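Local coordinates for vesicular integral-membrane protein VIP36 (Canis lupus familiaris, PDB 2DUR) that acts as a calcium-dependent intracellular lectin of the early secretory pathway, binding high-mannose glycans and taking part in transport and sorting of the glycoproteins that carry them, at residues K62-H67 with M223-L228; G174-M179 with T195-P200; H56-L61 with G202-A207; T165-R170 with V178-E183. All coordinates share one frame; numbering follows the deposited sequence.

Contact 1 of 4, residues K62-H67 with M223-L228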
loop_
_atom_site.group_PDB
_atom_site.type_symbol
_atom_site.label_atom_id
_atom_site.label_comp_id
_atom_site.label_asym_id
_atom_site.label_seq_id
_atom_site.Cartn_x
_atom_site.Cartn_y
_atom_site.Cartn_z
ATOM N N LYS A 62 1.943 14.694 -9.563
ATOM C CA LYS A 62 1.234 15.323 -8.453
ATOM C C LYS A 62 -0.132 14.698 -8.204
ATOM O O LYS A 62 -0.629 14.690 -7.074
ATOM C CB LYS A 62 1.054 16.819 -8.716
ATOM C CG LYS A 62 2.343 17.599 -8.850
ATOM C CD LYS A 62 1.999 19.038 -9.247
ATOM C CE LYS A 62 3.235 19.860 -9.507
ATOM N NZ LYS A 62 3.955 19.418 -10.729
ATOM N N ASP A 63 -0.759 14.180 -9.249
ATOM C CA ASP A 63 -2.109 13.640 -9.138
ATOM C C ASP A 63 -2.153 12.247 -9.743
ATOM O O ASP A 63 -1.902 12.070 -10.947
ATOM C CB ASP A 63 -3.120 14.554 -9.848
ATOM C CG ASP A 63 -2.919 16.002 -9.485
ATOM O OD1 ASP A 63 -3.474 16.433 -8.465
ATOM O OD2 ASP A 63 -2.179 16.695 -10.222
ATOM N N TRP A 64 -2.453 11.253 -8.907
ATOM C CA TRP A 64 -2.349 9.870 -9.355
ATOM C C TRP A 64 -3.362 8.953 -8.708
ATOM O O TRP A 64 -3.979 9.282 -7.677
ATOM C CB TRP A 64 -0.927 9.342 -9.146
ATOM C CG TRP A 64 -0.339 9.584 -7.772
ATOM C CD1 TRP A 64 0.523 10.572 -7.421
ATOM C CD2 TRP A 64 -0.571 8.810 -6.582
ATOM N NE1 TRP A 64 0.863 10.469 -6.095
ATOM C CE2 TRP A 64 0.211 9.391 -5.553
ATOM C CE3 TRP A 64 -1.337 7.676 -6.294
ATOM C CZ2 TRP A 64 0.228 8.883 -4.240
ATOM C CZ3 TRP A 64 -1.340 7.170 -4.978
ATOM C CH2 TRP A 64 -0.548 7.770 -3.979
ATOM N N GLU A 65 -3.554 7.792 -9.329
ATOM C CA GLU A 65 -4.428 6.801 -8.749
ATOM C C GLU A 65 -3.807 5.454 -9.005
ATOM O O GLU A 65 -3.532 5.116 -10.165
ATOM C CB GLU A 65 -5.838 6.855 -9.360
ATOM C CG GLU A 65 -6.817 5.889 -8.712
ATOM C CD GLU A 65 -8.269 6.156 -9.124
ATOM O OE1 GLU A 65 -8.975 5.207 -9.517
ATOM O OE2 GLU A 65 -8.702 7.334 -9.062
ATOM N N MET A 66 -3.553 4.720 -7.921
ATOM C CA MET A 66 -2.974 3.367 -7.999
ATOM C C MET A 66 -4.048 2.302 -7.800
ATOM O O MET A 66 -4.811 2.338 -6.839
ATOM C CB MET A 66 -1.889 3.198 -6.907
ATOM C CG MET A 66 -1.227 1.797 -6.916
ATOM S SD MET A 66 -0.099 1.585 -8.313
ATOM C CE MET A 66 1.439 2.247 -7.673
ATOM N N HIS A 67 -4.132 1.345 -8.728
ATOM C CA HIS A 67 -5.032 0.228 -8.558
ATOM C C HIS A 67 -4.234 -1.025 -8.274
ATOM O O HIS A 67 -3.323 -1.367 -9.020
ATOM C CB HIS A 67 -5.848 -0.026 -9.824
ATOM C CG HIS A 67 -6.772 1.091 -10.167
ATOM N ND1 HIS A 67 -7.530 1.097 -11.320
ATOM C CD2 HIS A 67 -7.049 2.247 -9.521
ATOM C CE1 HIS A 67 -8.241 2.212 -11.362
ATOM N NE2 HIS A 67 -7.972 2.926 -10.283
ATOM N N MET A 223 -0.076 -3.873 -10.070
ATOM C CA MET A 223 -0.194 -2.506 -9.568
ATOM C C MET A 223 -0.185 -1.624 -10.802
ATOM O O MET A 223 0.742 -1.678 -11.601
ATOM C CB MET A 223 0.997 -2.194 -8.670
ATOM C CG MET A 223 0.971 -3.067 -7.411
ATOM S SD MET A 223 2.306 -2.704 -6.273
ATOM C CE MET A 223 1.890 -1.062 -5.699
ATOM N N LYS A 224 -1.243 -0.841 -10.982
ATOM C CA LYS A 224 -1.381 -0.041 -12.193
ATOM C C LYS A 224 -1.570 1.390 -11.767
ATOM O O LYS A 224 -2.540 1.698 -11.063
ATOM C CB LYS A 224 -2.570 -0.532 -13.027
ATOM C CG LYS A 224 -2.337 -1.919 -13.625
ATOM C CD LYS A 224 -3.609 -2.443 -14.296
ATOM C CE LYS A 224 -3.416 -3.853 -14.843
ATOM N NZ LYS A 224 -4.610 -4.254 -15.664
ATOM N N LEU A 225 -0.616 2.225 -12.143
ATOM C CA LEU A 225 -0.611 3.614 -11.703
ATOM C C LEU A 225 -1.067 4.494 -12.848
ATOM O O LEU A 225 -0.458 4.472 -13.932
ATOM C CB LEU A 225 0.793 4.007 -11.235
ATOM C CG LEU A 225 0.976 5.338 -10.501
ATOM C CD1 LEU A 225 0.894 6.514 -11.439
ATOM C CD2 LEU A 225 -0.000 5.495 -9.346
ATOM N N PHE A 226 -2.093 5.307 -12.582
ATOM C CA PHE A 226 -2.644 6.218 -13.595
ATOM C C PHE A 226 -2.374 7.666 -13.243
ATOM O O PHE A 226 -2.526 8.058 -12.085
ATOM C CB PHE A 226 -4.146 5.991 -13.716
ATOM C CG PHE A 226 -4.500 4.603 -14.155
ATOM C CD1 PHE A 226 -4.828 3.625 -13.222
ATOM C CD2 PHE A 226 -4.489 4.268 -15.508
ATOM C CE1 PHE A 226 -5.149 2.333 -13.624
ATOM C CE2 PHE A 226 -4.794 2.978 -15.915
ATOM C CZ PHE A 226 -5.131 2.011 -14.980
ATOM N N GLN A 227 -1.947 8.449 -14.232
ATOM C CA GLN A 227 -1.840 9.878 -14.066
ATOM C C GLN A 227 -3.237 10.490 -14.194
ATOM O O GLN A 227 -3.973 10.194 -15.135
ATOM C CB GLN A 227 -0.915 10.475 -15.120
ATOM C CG GLN A 227 -0.744 11.969 -15.000
ATOM C CD GLN A 227 0.166 12.549 -16.068
ATOM O OE1 GLN A 227 0.563 11.859 -17.015
ATOM N NE2 GLN A 227 0.512 13.816 -15.914
ATOM N N LEU A 228 -3.607 11.306 -13.215
ATOM C CA LEU A 228 -4.823 12.097 -13.298
ATOM C C LEU A 228 -4.477 13.447 -13.922
ATOM O O LEU A 228 -3.497 14.090 -13.544
ATOM C CB LEU A 228 -5.435 12.281 -11.902
ATOM C CG LEU A 228 -5.700 11.001 -11.097
ATOM C CD1 LEU A 228 -6.280 11.320 -9.720
ATOM C CD2 LEU A 228 -6.626 10.076 -11.861
#
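Backbone hydrogen bonds join E65 to F226 and H67 to K224, two hydrogen-bonded antiparallel pairs within strands whose axes approach to 4.6 Å. The straightest of these bonds, H67 N to K224 O at 2.8 Å, has an N-H...O angle of 174°. Beyond the strand, L228 N donates to D63 O from above the carbonyl plane, and L228 CD1 packs on the W64 backbone, 3.7 Å from W64 O; the carboxylate of D63 is hydrogen-bonded to H232 and S172. Between the bonded pairs lie the non-hydrogen-bonded pairs W64-Q227 and M66-L225. Strands 64-73 and 217-227 are central neighbours in one sheet of the L-type lectin beta sandwich, and the two faces of this pairing differ in character. On the face of W64, M66 and L225 the contacts are apolar: L225 CD2 lies 3.8 Å from M66 CB and 4.0 Å from W64 CB, while M66, bent at chi2 and chi3, brings CE to 3.9 Å from M223 CE. F205 of the other sheet packs against this group. The face of E65, H67 and F226 is partly polar. F226 CE1 sits over one face of the imidazole, 3.5 Å from H67 ND1, with the ring planes 56° apart. In the plane of that imidazole, H67 NE2 donates to the anti lone pair of E65 OE1 at 2.6 Å, a His-carboxylate bond which would hold the ring's rotation.

Contact 2 of 4, residues G174-M179 with T195-P200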
loop_
_atom_site.group_PDB
_atom_site.type_symbol
_atom_site.label_atom_id
_atom_site.label_comp_id
_atom_site.label_asym_id
_atom_site.label_seq_id
_atom_site.Cartn_x
_atom_site.Cartn_y
_atom_site.Cartn_z
ATOM N N GLY A 174 -4.465 17.190 -2.256
ATOM C CA GLY A 174 -4.615 16.986 -0.823
ATOM C C GLY A 174 -5.660 15.991 -0.404
ATOM O O GLY A 174 -5.781 15.686 0.777
ATOM N N ARG A 175 -6.451 15.491 -1.371
ATOM C CA ARG A 175 -7.483 14.529 -1.082
ATOM C C ARG A 175 -6.930 13.128 -1.292
ATOM O O ARG A 175 -6.417 12.810 -2.362
ATOM C CB ARG A 175 -8.732 14.768 -1.964
ATOM C CG ARG A 175 -9.910 13.882 -1.637
ATOM C CD ARG A 175 -11.015 14.141 -2.669
ATOM N NE ARG A 175 -12.170 13.270 -2.442
ATOM C CZ ARG A 175 -13.296 13.330 -3.182
ATOM N NH1 ARG A 175 -13.394 14.202 -4.189
ATOM N NH2 ARG A 175 -14.302 12.506 -2.931
ATOM N N LEU A 176 -7.060 12.315 -0.255
ATOM C CA LEU A 176 -6.598 10.924 -0.276
ATOM C C LEU A 176 -7.820 10.031 -0.160
ATOM O O LEU A 176 -8.554 10.082 0.826
ATOM C CB LEU A 176 -5.642 10.681 0.908
ATOM C CG LEU A 176 -5.132 9.232 1.036
ATOM C CD1 LEU A 176 -4.319 8.812 -0.177
ATOM C CD2 LEU A 176 -4.328 9.050 2.332
ATOM N N THR A 177 -8.044 9.205 -1.176
ATOM C CA THR A 177 -9.224 8.338 -1.192
ATOM C C THR A 177 -8.760 6.898 -1.359
ATOM O O THR A 177 -7.936 6.592 -2.223
ATOM C CB THR A 177 -10.203 8.717 -2.361
ATOM O OG1 THR A 177 -10.443 10.132 -2.360
ATOM C CG2 THR A 177 -11.497 7.968 -2.237
ATOM N N VAL A 178 -9.289 6.025 -0.521
ATOM C CA VAL A 178 -9.037 4.590 -0.667
ATOM C C VAL A 178 -10.378 3.912 -0.874
ATOM O O VAL A 178 -11.304 4.125 -0.086
ATOM C CB VAL A 178 -8.348 4.008 0.605
ATOM C CG1 VAL A 178 -8.056 2.526 0.416
ATOM C CG2 VAL A 178 -7.069 4.787 0.912
ATOM N N MET A 179 -10.485 3.118 -1.945
ATOM C CA MET A 179 -11.714 2.390 -2.272
ATOM C C MET A 179 -11.403 0.908 -2.445
ATOM O O MET A 179 -10.271 0.548 -2.724
ATOM C CB MET A 179 -12.329 2.958 -3.550
ATOM C CG MET A 179 -12.527 4.453 -3.470
ATOM S SD MET A 179 -13.176 5.193 -4.979
ATOM C CE MET A 179 -11.763 5.043 -6.076
ATOM N N THR A 195 -9.084 14.790 3.476
ATOM C CA THR A 195 -8.430 15.894 2.798
ATOM C C THR A 195 -7.365 16.478 3.739
ATOM O O THR A 195 -7.275 16.083 4.898
ATOM C CB THR A 195 -9.441 17.005 2.414
ATOM O OG1 THR A 195 -10.167 17.403 3.586
ATOM C CG2 THR A 195 -10.417 16.473 1.331
ATOM N N GLY A 196 -6.583 17.400 3.198
ATOM C CA GLY A 196 -5.533 18.083 3.961
ATOM C C GLY A 196 -4.277 17.259 4.060
ATOM O O GLY A 196 -3.429 17.529 4.905
ATOM N N VAL A 197 -4.148 16.250 3.207
ATOM C CA VAL A 197 -2.964 15.389 3.216
ATOM C C VAL A 197 -1.878 15.992 2.319
ATOM O O VAL A 197 -2.100 16.178 1.125
ATOM C CB VAL A 197 -3.322 13.961 2.772
ATOM C CG1 VAL A 197 -2.066 13.118 2.586
ATOM C CG2 VAL A 197 -4.310 13.312 3.752
ATOM N N ARG A 198 -0.713 16.296 2.909
ATOM C CA ARG A 198 0.411 16.922 2.198
ATOM C C ARG A 198 1.511 15.894 1.975
ATOM O O ARG A 198 2.041 15.348 2.934
ATOM C CB ARG A 198 0.981 18.127 2.978
ATOM C CG ARG A 198 0.004 19.293 3.138
ATOM C CD ARG A 198 0.621 20.545 3.833
ATOM N NE ARG A 198 1.938 21.002 3.350
ATOM C CZ ARG A 198 2.177 21.690 2.235
ATOM N NH1 ARG A 198 1.195 22.007 1.393
ATOM N NH2 ARG A 198 3.418 22.052 1.944
ATOM N N LEU A 199 1.787 15.593 0.711
ATOM C CA LEU A 199 2.852 14.660 0.335
ATOM C C LEU A 199 3.672 15.250 -0.790
ATOM O O LEU A 199 3.106 15.893 -1.694
ATOM C CB LEU A 199 2.243 13.336 -0.145
ATOM C CG LEU A 199 1.485 12.517 0.916
ATOM C CD1 LEU A 199 0.752 11.348 0.252
ATOM C CD2 LEU A 199 2.404 11.997 2.006
ATOM N N PRO A 200 5.007 15.053 -0.750
ATOM C CA PRO A 200 5.841 15.527 -1.859
ATOM C C PRO A 200 5.792 14.616 -3.085
ATOM O O PRO A 200 5.344 13.460 -3.002
ATOM C CB PRO A 200 7.242 15.488 -1.249
ATOM C CG PRO A 200 7.173 14.308 -0.300
ATOM C CD PRO A 200 5.818 14.411 0.314
#
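V197 N donates to G174 O at 3.0 Å, with an N-H...O angle of 160°, and lies in the carbonyl plane on a lone pair. T195 CA adds a C-H...O contact to the same oxygen at 3.3 Å. A second such contact runs the other way, from G174 CA to V197 O at 3.3 Å, so the hydrogen bond is supplemented by weak C-H...O contacts in both directions. G174 has a positive phi, 82°, a conformation glycine takes easily. Side chains add little: V197 CG2 meets L176 CB at 4.1 Å, and T195 CG2 crosses the root of the R175 side chain, 4.0 Å from R175 CG. The chi1 of T195, 54°, leaves that methyl anti to the carbonyl carbon and beside the backbone N, on the side of R175. In the next shell, D193 takes both a salt bridge from R175 NH2 and a hydrogen bond from T177 OG1, while Y171 OH is hydrogen-bonded to V197 O. The contact lies at the open end of the beta hairpin of strands 175-181 and 189-198, next to the turn that leads in from strand 165-172. The hairpin belongs to one sheet of the lectin sandwich, with strand 165-172 along the other edge of 175-181 and L109 of the opposing sheet covering L176 and L199.

Contact 3 of 4, residues H56-L61 with G202-A207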
loop_
_atom_site.group_PDB
_atom_site.type_symbol
_atom_site.label_atom_id
_atom_site.label_comp_id
_atom_site.label_asym_id
_atom_site.label_seq_id
_atom_site.Cartn_x
_atom_site.Cartn_y
_atom_site.Cartn_z
ATOM N N HIS A 56 11.516 1.093 -9.252
ATOM C CA HIS A 56 12.839 1.665 -9.521
ATOM C C HIS A 56 12.885 3.191 -9.526
ATOM O O HIS A 56 13.815 3.788 -8.997
ATOM C CB HIS A 56 13.320 1.198 -10.896
ATOM C CG HIS A 56 13.959 -0.152 -10.889
ATOM N ND1 HIS A 56 14.921 -0.515 -11.808
ATOM C CD2 HIS A 56 13.781 -1.224 -10.084
ATOM C CE1 HIS A 56 15.309 -1.755 -11.566
ATOM N NE2 HIS A 56 14.632 -2.209 -10.529
ATOM N N GLN A 57 11.898 3.810 -10.171
ATOM C CA GLN A 57 11.934 5.242 -10.410
ATOM C C GLN A 57 11.027 5.991 -9.443
ATOM O O GLN A 57 9.878 5.584 -9.263
ATOM C CB GLN A 57 11.493 5.533 -11.843
ATOM C CG GLN A 57 12.476 5.017 -12.917
ATOM C CD GLN A 57 13.891 5.522 -12.679
ATOM O OE1 GLN A 57 14.149 6.730 -12.745
ATOM N NE2 GLN A 57 14.814 4.603 -12.385
ATOM N N PRO A 58 11.524 7.112 -8.879
ATOM C CA PRO A 58 10.642 7.958 -8.065
ATOM C C PRO A 58 9.473 8.459 -8.907
ATOM O O PRO A 58 9.635 8.682 -10.121
ATOM C CB PRO A 58 11.522 9.152 -7.670
ATOM C CG PRO A 58 12.929 8.752 -7.960
ATOM C CD PRO A 58 12.882 7.663 -9.001
ATOM N N CYS A 59 8.316 8.634 -8.266
ATOM C CA CYS A 59 7.135 9.173 -8.931
ATOM C C CYS A 59 7.066 10.692 -8.786
ATOM O O CYS A 59 7.010 11.200 -7.655
ATOM C CB CYS A 59 5.862 8.570 -8.326
ATOM S SG CYS A 59 4.356 9.157 -9.157
ATOM N N PHE A 60 7.031 11.409 -9.915
ATOM C CA PHE A 60 6.933 12.877 -9.873
ATOM C C PHE A 60 5.549 13.392 -10.278
ATOM O O PHE A 60 5.368 14.599 -10.451
ATOM C CB PHE A 60 8.063 13.546 -10.674
ATOM C CG PHE A 60 9.423 13.341 -10.074
ATOM C CD1 PHE A 60 10.220 12.261 -10.476
ATOM C CD2 PHE A 60 9.904 14.200 -9.097
ATOM C CE1 PHE A 60 11.465 12.050 -9.923
ATOM C CE2 PHE A 60 11.186 13.999 -8.532
ATOM C CZ PHE A 60 11.956 12.911 -8.959
ATOM N N LEU A 61 4.580 12.490 -10.391
ATOM C CA LEU A 61 3.181 12.877 -10.635
ATOM C C LEU A 61 2.585 13.533 -9.392
ATOM O O LEU A 61 2.689 12.987 -8.303
ATOM C CB LEU A 61 2.323 11.669 -10.990
ATOM C CG LEU A 61 2.710 10.873 -12.248
ATOM C CD1 LEU A 61 1.771 9.729 -12.403
ATOM C CD2 LEU A 61 2.689 11.758 -13.487
ATOM N N GLY A 202 8.399 12.735 -5.892
ATOM C CA GLY A 202 9.744 12.173 -5.803
ATOM C C GLY A 202 9.873 10.980 -4.852
ATOM O O GLY A 202 10.990 10.534 -4.556
ATOM N N TYR A 203 8.748 10.481 -4.349
ATOM C CA TYR A 203 8.768 9.303 -3.472
ATOM C C TYR A 203 8.594 8.013 -4.298
ATOM O O TYR A 203 8.287 8.070 -5.498
ATOM C CB TYR A 203 7.679 9.439 -2.392
ATOM C CG TYR A 203 8.067 10.261 -1.168
ATOM C CD1 TYR A 203 9.227 11.024 -1.138
ATOM C CD2 TYR A 203 7.228 10.276 -0.025
ATOM C CE1 TYR A 203 9.578 11.774 0.005
ATOM C CE2 TYR A 203 7.548 11.027 1.102
ATOM C CZ TYR A 203 8.732 11.758 1.128
ATOM O OH TYR A 203 9.034 12.489 2.251
ATOM N N TYR A 204 8.787 6.856 -3.655
ATOM C CA TYR A 204 8.726 5.547 -4.314
ATOM C C TYR A 204 7.489 4.755 -3.971
ATOM O O TYR A 204 7.103 4.681 -2.800
ATOM C CB TYR A 204 9.955 4.692 -3.894
ATOM C CG TYR A 204 11.255 5.262 -4.345
ATOM C CD1 TYR A 204 11.989 6.097 -3.513
ATOM C CD2 TYR A 204 11.771 4.958 -5.620
ATOM C CE1 TYR A 204 13.192 6.641 -3.933
ATOM C CE2 TYR A 204 12.967 5.505 -6.046
ATOM C CZ TYR A 204 13.677 6.345 -5.193
ATOM O OH TYR A 204 14.877 6.892 -5.594
ATOM N N PHE A 205 6.863 4.133 -4.973
ATOM C CA PHE A 205 5.819 3.169 -4.680
ATOM C C PHE A 205 6.435 1.832 -4.292
ATOM O O PHE A 205 7.417 1.384 -4.885
ATOM C CB PHE A 205 4.872 2.967 -5.867
ATOM C CG PHE A 205 3.979 4.154 -6.098
ATOM C CD1 PHE A 205 2.921 4.378 -5.238
ATOM C CD2 PHE A 205 4.229 5.048 -7.146
ATOM C CE1 PHE A 205 2.078 5.467 -5.410
ATOM C CE2 PHE A 205 3.382 6.161 -7.334
ATOM C CZ PHE A 205 2.316 6.355 -6.458
ATOM N N GLY A 206 5.833 1.214 -3.300
ATOM C CA GLY A 206 6.273 -0.120 -2.841
ATOM C C GLY A 206 5.120 -0.906 -2.249
ATOM O O GLY A 206 4.040 -0.365 -1.985
ATOM N N ALA A 207 5.333 -2.209 -2.048
ATOM C CA ALA A 207 4.340 -3.027 -1.350
ATOM C C ALA A 207 5.146 -4.021 -0.528
ATOM O O ALA A 207 6.226 -4.445 -0.950
ATOM C CB ALA A 207 3.397 -3.779 -2.328
HETATM O O HOH W 1 7.691 4.832 -7.689
#
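The phenol ring of Y204 has P58 CB over one face, offset toward the rim, and H56 O in plane at its edge, 3.5 Å from Y204 CE2. This is where the loop between strands 49-55 and 64-73, which passes from one sheet of the legume-lectin-like beta sandwich to the other, runs past residues 202-205, which lead into strand 204-211. P58 and Y204 lie side by side and point the same way, which brings P58 CG to 3.6 Å from Y204 OH. The F60 ring covers G202 in turn: G202 CA stands 3.9 Å from the F60 centroid and 25° off the ring normal, a CH-pi contact. G202, with no side chain and a positive phi of 91°, lets that ring lie directly over its CA. The third ring, F205, belongs to the interior between the sheets, where W64 meets it edge-to-face. C59 SG lies at the F205 edge, 5.0 Å from the centroid; its position anti to the backbone N (chi1 -178°) puts CB and SG alongside F205 CE2, with C59 CB 3.6 Å from F205 CE2. Two backbone bonds tie the segments: C59 N donates almost straight to Y203 O at 2.8 Å, and G202 N to C59 O at 2.7 Å. Where direct pairing ends, a water bridges Q57 O and F205 N, donating to Q57 O at 2.8 Å and accepting from F205 N.

Contact 4 of 4, residues T165-R170 with V178-E183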
loop_
_atom_site.group_PDB
_atom_site.type_symbol
_atom_site.label_atom_id
_atom_site.label_comp_id
_atom_site.label_asym_id
_atom_site.label_seq_id
_atom_site.Cartn_x
_atom_site.Cartn_y
_atom_site.Cartn_z
ATOM N N THR A 165 -9.915 -9.502 -5.858
ATOM C CA THR A 165 -10.031 -8.394 -4.899
ATOM C C THR A 165 -9.062 -7.279 -5.296
ATOM O O THR A 165 -7.880 -7.524 -5.640
ATOM C CB THR A 165 -9.720 -8.864 -3.448
ATOM O OG1 THR A 165 -8.457 -9.563 -3.431
ATOM C CG2 THR A 165 -10.823 -9.756 -2.913
ATOM N N PHE A 166 -9.567 -6.043 -5.261
ATOM C CA PHE A 166 -8.793 -4.880 -5.706
ATOM C C PHE A 166 -8.893 -3.743 -4.713
ATOM O O PHE A 166 -9.894 -3.626 -3.970
ATOM C CB PHE A 166 -9.308 -4.318 -7.046
ATOM C CG PHE A 166 -9.386 -5.326 -8.147
ATOM C CD1 PHE A 166 -10.528 -6.128 -8.278
ATOM C CD2 PHE A 166 -8.376 -5.401 -9.097
ATOM C CE1 PHE A 166 -10.630 -7.063 -9.316
ATOM C CE2 PHE A 166 -8.463 -6.349 -10.143
ATOM C CZ PHE A 166 -9.608 -7.166 -10.240
ATOM N N LEU A 167 -7.838 -2.920 -4.716
ATOM C CA LEU A 167 -7.802 -1.657 -3.937
ATOM C C LEU A 167 -7.469 -0.500 -4.850
ATOM O O LEU A 167 -6.678 -0.643 -5.765
ATOM C CB LEU A 167 -6.731 -1.761 -2.828
ATOM C CG LEU A 167 -6.891 -0.767 -1.676
ATOM C CD1 LEU A 167 -7.987 -1.250 -0.790
ATOM C CD2 LEU A 167 -5.584 -0.688 -0.904
ATOM N N ALA A 168 -8.074 0.664 -4.607
ATOM C CA ALA A 168 -7.672 1.870 -5.304
ATOM C C ALA A 168 -7.225 2.910 -4.285
ATOM O O ALA A 168 -7.863 3.070 -3.245
ATOM C CB ALA A 168 -8.823 2.408 -6.148
ATOM N N VAL A 169 -6.107 3.565 -4.585
ATOM C CA VAL A 169 -5.598 4.670 -3.762
ATOM C C VAL A 169 -5.417 5.852 -4.682
ATOM O O VAL A 169 -4.609 5.815 -5.600
ATOM C CB VAL A 169 -4.244 4.315 -3.096
ATOM C CG1 VAL A 169 -3.769 5.495 -2.247
ATOM C CG2 VAL A 169 -4.365 3.022 -2.232
ATOM N N ARG A 170 -6.155 6.918 -4.408
ATOM C CA ARG A 170 -6.154 8.119 -5.248
ATOM C C ARG A 170 -5.609 9.275 -4.425
ATOM O O ARG A 170 -6.019 9.467 -3.287
ATOM C CB ARG A 170 -7.575 8.461 -5.714
ATOM C CG ARG A 170 -7.634 9.658 -6.680
ATOM C CD ARG A 170 -9.104 10.018 -6.997
ATOM N NE ARG A 170 -9.212 11.184 -7.888
ATOM C CZ ARG A 170 -9.259 12.471 -7.510
ATOM N NH1 ARG A 170 -9.246 12.838 -6.216
ATOM N NH2 ARG A 170 -9.349 13.414 -8.449
ATOM N N VAL A 178 -9.289 6.025 -0.521
ATOM C CA VAL A 178 -9.037 4.590 -0.667
ATOM C C VAL A 178 -10.378 3.912 -0.874
ATOM O O VAL A 178 -11.304 4.125 -0.086
ATOM C CB VAL A 178 -8.348 4.008 0.605
ATOM C CG1 VAL A 178 -8.056 2.526 0.416
ATOM C CG2 VAL A 178 -7.069 4.787 0.912
ATOM N N MET A 179 -10.485 3.118 -1.945
ATOM C CA MET A 179 -11.714 2.390 -2.272
ATOM C C MET A 179 -11.403 0.908 -2.445
ATOM O O MET A 179 -10.271 0.548 -2.724
ATOM C CB MET A 179 -12.329 2.958 -3.550
ATOM C CG MET A 179 -12.527 4.453 -3.470
ATOM S SD MET A 179 -13.176 5.193 -4.979
ATOM C CE MET A 179 -11.763 5.043 -6.076
ATOM N N THR A 180 -12.414 0.062 -2.297
ATOM C CA THR A 180 -12.197 -1.375 -2.426
ATOM C C THR A 180 -13.143 -1.943 -3.488
ATOM O O THR A 180 -14.212 -1.366 -3.769
ATOM C CB THR A 180 -12.445 -2.101 -1.099
ATOM O OG1 THR A 180 -13.794 -1.911 -0.687
ATOM C CG2 THR A 180 -11.526 -1.559 0.025
ATOM N N ASP A 181 -12.735 -3.076 -4.050
ATOM C CA ASP A 181 -13.601 -3.866 -4.951
ATOM C C ASP A 181 -13.425 -5.314 -4.527
ATOM O O ASP A 181 -12.536 -5.999 -5.016
ATOM C CB ASP A 181 -13.227 -3.622 -6.410
ATOM C CG ASP A 181 -13.950 -4.574 -7.395
ATOM O OD1 ASP A 181 -14.877 -5.302 -6.989
ATOM O OD2 ASP A 181 -13.517 -4.587 -8.562
ATOM N N LEU A 182 -14.264 -5.738 -3.593
ATOM C CA LEU A 182 -14.100 -7.036 -2.930
ATOM C C LEU A 182 -15.255 -8.012 -3.107
ATOM O O LEU A 182 -15.126 -9.171 -2.720
ATOM C CB LEU A 182 -13.851 -6.851 -1.430
ATOM C CG LEU A 182 -12.797 -5.818 -1.009
ATOM C CD1 LEU A 182 -12.864 -5.614 0.508
ATOM C CD2 LEU A 182 -11.397 -6.209 -1.462
ATOM N N GLU A 183 -16.347 -7.542 -3.712
ATOM C CA GLU A 183 -17.636 -8.254 -3.736
ATOM C C GLU A 183 -18.037 -8.745 -5.126
ATOM O O GLU A 183 -19.183 -9.202 -5.316
ATOM C CB GLU A 183 -18.744 -7.343 -3.191
ATOM C CG GLU A 183 -18.561 -6.867 -1.765
ATOM C CD GLU A 183 -18.221 -7.979 -0.794
ATOM O OE1 GLU A 183 -18.810 -9.085 -0.883
ATOM O OE2 GLU A 183 -17.357 -7.745 0.083
#
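L167 meets V178, M179 and T180 within the beta hairpin of strands 165-172 and 175-181, in one sheet of the lectin sandwich. Its CB leaves on the face shared with V178, V169 and T180. CG, anti to the backbone N (chi1 -160°), comes to 3.8 Å from M179 O. The branch CD1 then bends toward the partner strand and does most of the touching: it is 3.5 Å from M179 O, 3.6 Å from T180 CG2 and 4.0 Å from V178 CG1. I111, L113 and I129 of the opposing sheet pack on the same leucine, which is consistent with a place in the core between the sheets. Along the backbone, two hydrogen-bonded antiparallel pairs, F166-D181 and A168-M179, hold the register; A168 N to M179 O has the straightest N-H...O angle, 172°. On the opposite face, the F166 ring and the D181 carboxylate lie alongside each other with planes 23° apart, and D181 OD2 lies 3.4 Å from F166 CD1.

How the contacts relate
From the N terminus, the chain enters contact 3 through the loop 56-61 and contact 1 through 62-67; 140 and 155 residues, respectively, separate these segments from their partners. Contacts 4 and 2 close first, and locally: 165-170 with 178-183, then 174-179 with 195-200, sharing V178 and M179 on one strand. Next 202-207 closes contact 3 and 223-228 closes contact 1, so these two long loops cross, each enclosing both local contacts. Contacts 1, 4 and 2 follow one another through a single sheet, M66 N lying 2.8 Å from V169 O. Contact 3 reaches the other sheet, and M66 CE against F205 CG is one point where the two sheets pack.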